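PDB 6K8C: folylpolyglutamate synthase (FolC), which probably adds glutamate to dihydropteroate and to reduced folates in ATP-dependent ligase reactions, yielding dihydrofolate and folylpolyglutamates. Local coordinates for residues Arg88-Leu93 against Ser120-Ala125; Glu104-Gln109 against Val130-Asp135. All blocks are in the same frame, centred on the assembly; numbering follows the deposited sequence.

Interaction 1 (Arg88-Leu93 against Ser120-Ala125); sequences RERFFL and SYFEYA
The guanidinium of R90, whose NE is hydrogen-bonded to ND1 of H83, meets Y121 and F122 at the start of helix 121-132. Y121 comes edge-on over one guanidinium face, with its CE1 3.8 Å from R90 NH2; the two planes stand 79° apart, so the ring's rim and not its pi face meets the charge. With CG anti to the backbone N (chi1 -180°), the Y121 ring swings out so that its far end reaches R90. F122 CD1 lies near the guanidinium plane, 4.4 Å from R90 NH1. Next along the chain, F91 carries R90 CB over one ring face and turns its edge to the helix backbone: CE1 is 3.4 Å from A125 O, which lies in the ring plane, and CZ is 4.4 Å from A125 CB. L128, A129 and L132, further along the same helix, also pack on F91. The helix start is fixed from within: S120 N donates to E123 OE1 (2.9 Å, nearly straight at 173°), reaching it from above the carboxylate plane, and E123 N donates to S120 OG (3.1 Å). E123 OE2 also forms a salt bridge with R30. This reciprocal pair is a capping box, starting a helix that packs against strand 91-93 in the P-loop NTPase-like Mur ligase middle domain.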
ATOM      1  N   ARG A  88       9.575   9.619  -0.218  1.00 25.30           N
ATOM      2  CA  ARG A  88       8.745  10.302  -1.206  1.00 27.78           C
ATOM      3  C   ARG A  88       7.893   9.347  -2.039  1.00 25.38           C
ATOM      4  O   ARG A  88       7.022   9.820  -2.774  1.00 27.32           O
ATOM      5  CB  ARG A  88       9.601  11.173  -2.128  1.00 27.33           C
ATOM      6  CG  ARG A  88      10.498  10.410  -3.078  1.00 32.99           C
ATOM      7  CD  ARG A  88      11.535  11.351  -3.675  1.00 46.34           C
ATOM      8  NE  ARG A  88      12.278  10.725  -4.762  1.00 45.74           N
ATOM      9  CZ  ARG A  88      12.183  11.087  -6.036  1.00 45.04           C
ATOM     10  NH1 ARG A  88      12.899  10.457  -6.956  1.00 55.28           N
ATOM     11  NH2 ARG A  88      11.377  12.079  -6.390  1.00 39.81           N
ATOM     12  N   GLU A  89       8.121   8.031  -1.945  1.00 27.74           N
ATOM     13  CA  GLU A  89       7.219   7.057  -2.570  1.00 26.44           C
ATOM     14  C   GLU A  89       5.775   7.252  -2.135  1.00 32.79           C
ATOM     15  O   GLU A  89       4.846   6.876  -2.860  1.00 25.56           O
ATOM     16  CB  GLU A  89       7.636   5.631  -2.217  1.00 29.82           C
ATOM     17  CG  GLU A  89       8.940   5.163  -2.799  1.00 26.92           C
ATOM     18  CD  GLU A  89       9.429   3.900  -2.126  1.00 34.41           C
ATOM     19  OE1 GLU A  89       8.585   3.114  -1.618  1.00 32.54           O
ATOM     20  OE2 GLU A  89      10.656   3.691  -2.107  1.00 30.40           O
ATOM     21  N   ARG A  90       5.569   7.809  -0.942  1.00 23.65           N
ATOM     22  CA  ARG A  90       4.239   7.965  -0.379  1.00 26.25           C
ATOM     23  C   ARG A  90       3.374   8.948  -1.155  1.00 27.38           C
ATOM     24  O   ARG A  90       2.168   9.013  -0.896  1.00 24.97           O
ATOM     25  CB  ARG A  90       4.355   8.411   1.085  1.00 25.29           C
ATOM     26  CG  ARG A  90       4.955   7.332   1.999  1.00 25.20           C
ATOM     27  CD  ARG A  90       5.454   7.928   3.310  1.00 28.57           C
ATOM     28  NE  ARG A  90       6.131   6.929   4.130  1.00 26.21           N
ATOM     29  CZ  ARG A  90       5.598   6.350   5.198  1.00 28.10           C
ATOM     30  NH1 ARG A  90       4.375   6.677   5.588  1.00 26.00           N
ATOM     31  NH2 ARG A  90       6.295   5.451   5.885  1.00 27.85           N
ATOM     32  N   PHE A  91       3.943   9.699  -2.098  1.00 22.28           N
ATOM     33  CA  PHE A  91       3.214  10.746  -2.812  1.00 26.51           C
ATOM     34  C   PHE A  91       3.397  10.543  -4.313  1.00 28.87           C
ATOM     35  O   PHE A  91       4.427  10.921  -4.880  1.00 27.93           O
ATOM     36  CB  PHE A  91       3.689  12.133  -2.374  1.00 29.00           C
ATOM     37  CG  PHE A  91       3.888  12.264  -0.888  1.00 26.83           C
ATOM     38  CD1 PHE A  91       2.831  12.621  -0.063  1.00 25.78           C
ATOM     39  CD2 PHE A  91       5.137  12.047  -0.317  1.00 25.94           C
ATOM     40  CE1 PHE A  91       3.013  12.761   1.312  1.00 24.09           C
ATOM     41  CE2 PHE A  91       5.325  12.171   1.052  1.00 26.23           C
ATOM     42  CZ  PHE A  91       4.260  12.531   1.868  1.00 23.96           C
ATOM     43  N   PHE A  92       2.398   9.936  -4.948  1.00 26.96           N
ATOM     44  CA  PHE A  92       2.362   9.744  -6.394  1.00 28.29           C
ATOM     45  C   PHE A  92       1.525  10.880  -6.966  1.00 31.66           C
ATOM     46  O   PHE A  92       0.303  10.901  -6.794  1.00 29.46           O
ATOM     47  CB  PHE A  92       1.766   8.379  -6.739  1.00 25.07           C
ATOM     48  CG  PHE A  92       1.912   7.987  -8.189  1.00 28.72           C
ATOM     49  CD1 PHE A  92       3.100   7.454  -8.660  1.00 32.03           C
ATOM     50  CD2 PHE A  92       0.848   8.121  -9.068  1.00 28.93           C
ATOM     51  CE1 PHE A  92       3.230   7.076  -9.984  1.00 32.33           C
ATOM     52  CE2 PHE A  92       0.971   7.744 -10.401  1.00 27.61           C
ATOM     53  CZ  PHE A  92       2.162   7.222 -10.855  1.00 30.72           C
ATOM     54  N   LEU A  93       2.181  11.839  -7.613  1.00 29.25           N
ATOM     55  CA  LEU A  93       1.556  13.105  -7.983  1.00 31.84           C
ATOM     56  C   LEU A  93       1.594  13.279  -9.495  1.00 27.66           C
ATOM     57  O   LEU A  93       2.677  13.330 -10.090  1.00 31.40           O
ATOM     58  CB  LEU A  93       2.260  14.276  -7.291  1.00 30.89           C
ATOM     59  CG  LEU A  93       1.888  15.680  -7.767  1.00 34.85           C
ATOM     60  CD1 LEU A  93       0.424  15.985  -7.477  1.00 27.68           C
ATOM     61  CD2 LEU A  93       2.792  16.720  -7.111  1.00 34.11           C
ATOM     62  N   SER A 120       2.251  13.727  14.713  1.00 33.39           N
ATOM     63  CA  SER A 120       2.987  12.479  14.615  1.00 31.95           C
ATOM     64  C   SER A 120       3.603  12.358  13.221  1.00 26.18           C
ATOM     65  O   SER A 120       3.297  13.125  12.306  1.00 27.98           O
ATOM     66  CB  SER A 120       2.067  11.288  14.885  1.00 35.27           C
ATOM     67  OG  SER A 120       1.239  11.018  13.759  1.00 31.69           O
ATOM     68  N   TYR A 121       4.478  11.361  13.067  1.00 24.61           N
ATOM     69  CA  TYR A 121       5.098  11.095  11.773  1.00 32.18           C
ATOM     70  C   TYR A 121       4.048  10.952  10.671  1.00 27.61           C
ATOM     71  O   TYR A 121       4.097  11.650   9.650  1.00 26.00           O
ATOM     72  CB  TYR A 121       5.958   9.833  11.885  1.00 29.39           C
ATOM     73  CG  TYR A 121       6.681   9.406  10.628  1.00 30.26           C
ATOM     74  CD1 TYR A 121       6.063   8.584   9.694  1.00 34.39           C
ATOM     75  CD2 TYR A 121       7.995   9.795  10.394  1.00 27.39           C
ATOM     76  CE1 TYR A 121       6.725   8.178   8.555  1.00 35.15           C
ATOM     77  CE2 TYR A 121       8.666   9.391   9.257  1.00 36.36           C
ATOM     78  CZ  TYR A 121       8.026   8.579   8.341  1.00 35.48           C
ATOM     79  OH  TYR A 121       8.688   8.165   7.208  1.00 35.95           O
ATOM     80  N   PHE A 122       3.077  10.065  10.873  1.00 24.42           N
ATOM     81  CA  PHE A 122       2.080   9.829   9.835  1.00 27.82           C
ATOM     82  C   PHE A 122       1.140  11.017   9.677  1.00 28.70           C
ATOM     83  O   PHE A 122       0.694  11.303   8.561  1.00 23.00           O
ATOM     84  CB  PHE A 122       1.282   8.561  10.135  1.00 26.68           C
ATOM     85  CG  PHE A 122       0.280   8.212   9.060  1.00 30.23           C
ATOM     86  CD1 PHE A 122       0.706   7.752   7.825  1.00 33.10           C
ATOM     87  CD2 PHE A 122      -1.081   8.373   9.278  1.00 29.00           C
ATOM     88  CE1 PHE A 122      -0.210   7.440   6.826  1.00 38.48           C
ATOM     89  CE2 PHE A 122      -2.000   8.065   8.286  1.00 40.35           C
ATOM     90  CZ  PHE A 122      -1.564   7.598   7.061  1.00 31.66           C
ATOM     91  N   GLU A 123       0.835  11.723  10.772  1.00 29.15           N
ATOM     92  CA  GLU A 123       0.009  12.923  10.666  1.00 28.87           C
ATOM     93  C   GLU A 123       0.688  13.991   9.817  1.00 28.16           C
ATOM     94  O   GLU A 123       0.025  14.689   9.039  1.00 25.96           O
ATOM     95  CB  GLU A 123      -0.324  13.458  12.065  1.00 24.28           C
ATOM     96  CG  GLU A 123      -1.328  12.564  12.809  1.00 27.48           C
ATOM     97  CD  GLU A 123      -1.423  12.870  14.288  1.00 34.29           C
ATOM     98  OE1 GLU A 123      -0.656  13.723  14.786  1.00 35.52           O
ATOM     99  OE2 GLU A 123      -2.276  12.254  14.956  1.00 34.84           O
ATOM    100  N   TYR A 124       2.013  14.128   9.939  1.00 27.95           N
ATOM    101  CA  TYR A 124       2.729  15.097   9.111  1.00 30.42           C
ATOM    102  C   TYR A 124       2.738  14.678   7.645  1.00 32.88           C
ATOM    103  O   TYR A 124       2.604  15.524   6.750  1.00 25.62           O
ATOM    104  CB  TYR A 124       4.158  15.280   9.617  1.00 24.45           C
ATOM    105  CG  TYR A 124       4.819  16.518   9.063  1.00 28.85           C
ATOM    106  CD1 TYR A 124       4.293  17.781   9.321  1.00 32.38           C
ATOM    107  CD2 TYR A 124       5.950  16.429   8.266  1.00 25.05           C
ATOM    108  CE1 TYR A 124       4.888  18.919   8.811  1.00 33.10           C
ATOM    109  CE2 TYR A 124       6.551  17.561   7.755  1.00 29.93           C
ATOM    110  CZ  TYR A 124       6.014  18.801   8.029  1.00 33.97           C
ATOM    111  OH  TYR A 124       6.607  19.925   7.517  1.00 30.39           O
ATOM    112  N   ALA A 125       2.920  13.379   7.378  1.00 27.90           N
ATOM    113  CA  ALA A 125       2.824  12.884   6.005  1.00 26.50           C
ATOM    114  C   ALA A 125       1.465  13.215   5.401  1.00 23.91           C
ATOM    115  O   ALA A 125       1.373  13.588   4.224  1.00 24.73           O
ATOM    116  CB  ALA A 125       3.071  11.373   5.972  1.00 25.77           C
TER

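Interaction 2 (Glu104-Gln109 against Val130-Asp135); sequences ENAHQQ and VMLAKD
This is a small, mainly apolar helix-helix contact in the Mur ligase middle domain, where helix 100-110 packs on the C-terminal end of helix 121-132. A106 and M131 bring the backbones together, with their CA atoms 6.2 Å apart; the small alanine side chain allows this approach. A106 CB touches two neighbours on the facing helix: M131 CB and L132 CD2, each at 4.1 Å. M131 then folds over toward Q109. Its chain bends at both chi2 (-68°) and chi3 (-64°), which carries the methyl CE to 3.7 Å from CD of Q109 and 4.0 Å from its CB. The Q109 chain is extended beyond CG and passes the thioether at a slant, the methyl lying against both CB and the amide carbon. M131 also packs on F38 and F42, while L132 reaches V102 and L103 of helix 100-110 and L77 of strand 76-79. Elsewhere on helix 100-110, Q108 NE2 donates to E104 OE2 one turn back (2.8 Å, 167°), nearly along the acceptor's C-O axis, and also to N10 O. H107, pointing away from this contact, meets N10 O through NE2. Alanine-mediated close packing thus joins two helices beside the central sheet of an alpha/beta domain, with L132 bridging from one helix to the other and to the sheet.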
ATOM      1  N   GLU A 104      10.176  19.032  -0.503  1.00 31.53           N
ATOM      2  CA  GLU A 104      10.865  19.889   0.462  1.00 27.40           C
ATOM      3  C   GLU A 104      10.200  21.258   0.555  1.00 32.67           C
ATOM      4  O   GLU A 104      10.126  21.849   1.639  1.00 39.73           O
ATOM      5  CB  GLU A 104      12.341  20.015   0.082  1.00 30.38           C
ATOM      6  CG  GLU A 104      13.115  21.040   0.904  1.00 43.91           C
ATOM      7  CD  GLU A 104      13.289  20.637   2.363  1.00 47.26           C
ATOM      8  OE1 GLU A 104      13.157  19.436   2.683  1.00 41.28           O
ATOM      9  OE2 GLU A 104      13.570  21.529   3.192  1.00 55.16           O
ATOM     10  N   ASN A 105       9.680  21.763  -0.567  1.00 33.31           N
ATOM     11  CA  ASN A 105       9.005  23.056  -0.556  1.00 32.52           C
ATOM     12  C   ASN A 105       7.711  23.006   0.250  1.00 38.56           C
ATOM     13  O   ASN A 105       7.394  23.951   0.982  1.00 33.39           O
ATOM     14  CB  ASN A 105       8.734  23.512  -1.990  1.00 37.17           C
ATOM     15  CG  ASN A 105       7.832  24.723  -2.052  1.00 51.57           C
ATOM     16  OD1 ASN A 105       6.639  24.608  -2.335  1.00 54.50           O
ATOM     17  ND2 ASN A 105       8.395  25.894  -1.778  1.00 58.04           N
ATOM     18  N   ALA A 106       6.945  21.921   0.129  1.00 30.03           N
ATOM     19  CA  ALA A 106       5.746  21.787   0.951  1.00 28.13           C
ATOM     20  C   ALA A 106       6.106  21.726   2.429  1.00 31.33           C
ATOM     21  O   ALA A 106       5.432  22.332   3.270  1.00 32.92           O
ATOM     22  CB  ALA A 106       4.962  20.537   0.540  1.00 29.15           C
ATOM     23  N   HIS A 107       7.164  20.986   2.762  1.00 26.45           N
ATOM     24  CA  HIS A 107       7.629  20.931   4.141  1.00 28.33           C
ATOM     25  C   HIS A 107       8.038  22.314   4.639  1.00 31.27           C
ATOM     26  O   HIS A 107       7.708  22.702   5.766  1.00 33.45           O
ATOM     27  CB  HIS A 107       8.798  19.954   4.253  1.00 26.83           C
ATOM     28  CG  HIS A 107       9.637  20.167   5.475  1.00 33.16           C
ATOM     29  ND1 HIS A 107       9.192  19.862   6.743  1.00 32.28           N
ATOM     30  CD2 HIS A 107      10.878  20.687   5.625  1.00 35.64           C
ATOM     31  CE1 HIS A 107      10.130  20.170   7.622  1.00 39.20           C
ATOM     32  NE2 HIS A 107      11.161  20.674   6.970  1.00 31.40           N
ATOM     33  N   GLN A 108       8.746  23.079   3.806  1.00 32.45           N
ATOM     34  CA  GLN A 108       9.207  24.400   4.229  1.00 39.31           C
ATOM     35  C   GLN A 108       8.037  25.312   4.580  1.00 39.08           C
ATOM     36  O   GLN A 108       8.133  26.122   5.508  1.00 40.32           O
ATOM     37  CB  GLN A 108      10.076  25.028   3.141  1.00 35.98           C
ATOM     38  CG  GLN A 108      11.531  24.576   3.168  1.00 43.72           C
ATOM     39  CD  GLN A 108      12.134  24.609   4.567  1.00 50.14           C
ATOM     40  OE1 GLN A 108      11.960  25.575   5.310  1.00 47.19           O
ATOM     41  NE2 GLN A 108      12.851  23.551   4.928  1.00 40.66           N
ATOM     42  N   GLN A 109       6.917  25.186   3.862  1.00 36.53           N
ATOM     43  CA  GLN A 109       5.742  25.988   4.187  1.00 35.76           C
ATOM     44  C   GLN A 109       5.084  25.520   5.481  1.00 42.62           C
ATOM     45  O   GLN A 109       4.567  26.339   6.250  1.00 37.10           O
ATOM     46  CB  GLN A 109       4.733  25.942   3.038  1.00 44.51           C
ATOM     47  CG  GLN A 109       5.271  26.417   1.699  1.00 47.48           C
ATOM     48  CD  GLN A 109       4.216  26.374   0.609  1.00 50.25           C
ATOM     49  OE1 GLN A 109       4.395  25.722  -0.419  1.00 54.21           O
ATOM     50  NE2 GLN A 109       3.104  27.067   0.834  1.00 46.03           N
ATOM     51  N   VAL A 130      -1.843  16.661   1.573  1.00 24.09           N
ATOM     52  CA  VAL A 130      -2.845  17.686   1.287  1.00 23.89           C
ATOM     53  C   VAL A 130      -2.190  18.911   0.663  1.00 32.06           C
ATOM     54  O   VAL A 130      -2.739  19.515  -0.267  1.00 31.00           O
ATOM     55  CB  VAL A 130      -3.621  18.054   2.563  1.00 30.70           C
ATOM     56  CG1 VAL A 130      -4.673  19.132   2.258  1.00 34.58           C
ATOM     57  CG2 VAL A 130      -4.260  16.821   3.170  1.00 32.95           C
ATOM     58  N   MET A 131      -1.011  19.299   1.161  1.00 27.74           N
ATOM     59  CA  MET A 131      -0.298  20.433   0.576  1.00 28.68           C
ATOM     60  C   MET A 131       0.063  20.154  -0.877  1.00 41.56           C
ATOM     61  O   MET A 131      -0.120  21.007  -1.757  1.00 32.64           O
ATOM     62  CB  MET A 131       0.964  20.742   1.388  1.00 33.16           C
ATOM     63  CG  MET A 131       0.721  21.551   2.649  1.00 42.98           C
ATOM     64  SD  MET A 131       0.192  23.249   2.317  1.00 38.90           S
ATOM     65  CE  MET A 131       1.637  23.893   1.480  1.00 38.62           C
ATOM     66  N   LEU A 132       0.573  18.952  -1.148  1.00 29.30           N
ATOM     67  CA  LEU A 132       0.967  18.593  -2.503  1.00 33.64           C
ATOM     68  C   LEU A 132      -0.219  18.491  -3.449  1.00 30.96           C
ATOM     69  O   LEU A 132      -0.036  18.653  -4.660  1.00 29.43           O
ATOM     70  CB  LEU A 132       1.728  17.271  -2.489  1.00 31.62           C
ATOM     71  CG  LEU A 132       3.099  17.306  -1.825  1.00 34.89           C
ATOM     72  CD1 LEU A 132       3.644  15.896  -1.675  1.00 28.84           C
ATOM     73  CD2 LEU A 132       4.050  18.171  -2.627  1.00 33.08           C
ATOM     74  N   ALA A 133      -1.420  18.230  -2.931  1.00 29.49           N
ATOM     75  CA  ALA A 133      -2.611  18.036  -3.752  1.00 36.19           C
ATOM     76  C   ALA A 133      -3.470  19.292  -3.856  1.00 33.67           C
ATOM     77  O   ALA A 133      -4.621  19.204  -4.296  1.00 32.23           O
ATOM     78  CB  ALA A 133      -3.447  16.879  -3.201  1.00 28.17           C
ATOM     79  N   LYS A 134      -2.925  20.451  -3.472  1.00 31.69           N
ATOM     80  CA  LYS A 134      -3.688  21.698  -3.439  1.00 31.01           C
ATOM     81  C   LYS A 134      -4.444  21.955  -4.740  1.00 26.47           C
ATOM     82  O   LYS A 134      -5.601  22.395  -4.716  1.00 34.07           O
ATOM     83  CB  LYS A 134      -2.739  22.864  -3.142  1.00 36.41           C
ATOM     84  CG  LYS A 134      -3.393  24.240  -3.132  1.00 35.58           C
ATOM     85  CD  LYS A 134      -2.329  25.331  -3.215  1.00 40.76           C
ATOM     86  CE  LYS A 134      -2.715  26.558  -2.409  1.00 56.38           C
ATOM     87  NZ  LYS A 134      -4.084  27.034  -2.747  1.00 55.09           N
ATOM     88  N   ASP A 135      -3.807  21.698  -5.882  1.00 29.12           N
ATOM     89  CA  ASP A 135      -4.404  21.969  -7.184  1.00 34.00           C
ATOM     90  C   ASP A 135      -4.793  20.697  -7.929  1.00 40.27           C
ATOM     91  O   ASP A 135      -4.896  20.712  -9.161  1.00 34.37           O
ATOM     92  CB  ASP A 135      -3.456  22.805  -8.042  1.00 33.88           C
ATOM     93  CG  ASP A 135      -3.131  24.142  -7.409  1.00 38.23           C
ATOM     94  OD1 ASP A 135      -4.078  24.850  -7.006  1.00 39.68           O
ATOM     95  OD2 ASP A 135      -1.933  24.475  -7.307  1.00 42.54           O
TER

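From the N terminus, the chain runs through strand 91-93 and on through strand 96-97 into helix 100-110, then helix 114-118 and helix 121-132. Interaction 1 closes the loop from 88-93 to the start of helix 121-132; interaction 2 closes that from 104-109 to the end of the same helix. The segments alternate, so the two loops cross rather than nest. Their centres are 11 Å apart, and they touch directly: Y124 OH lies 2.7 Å from H107 ND1, a probable hydrogen bond, and F91 CG lies 3.7 Å from L132 CD1. Helix 121-132 thereby ties strand 91-93 of the mixed sheet to helix 100-110.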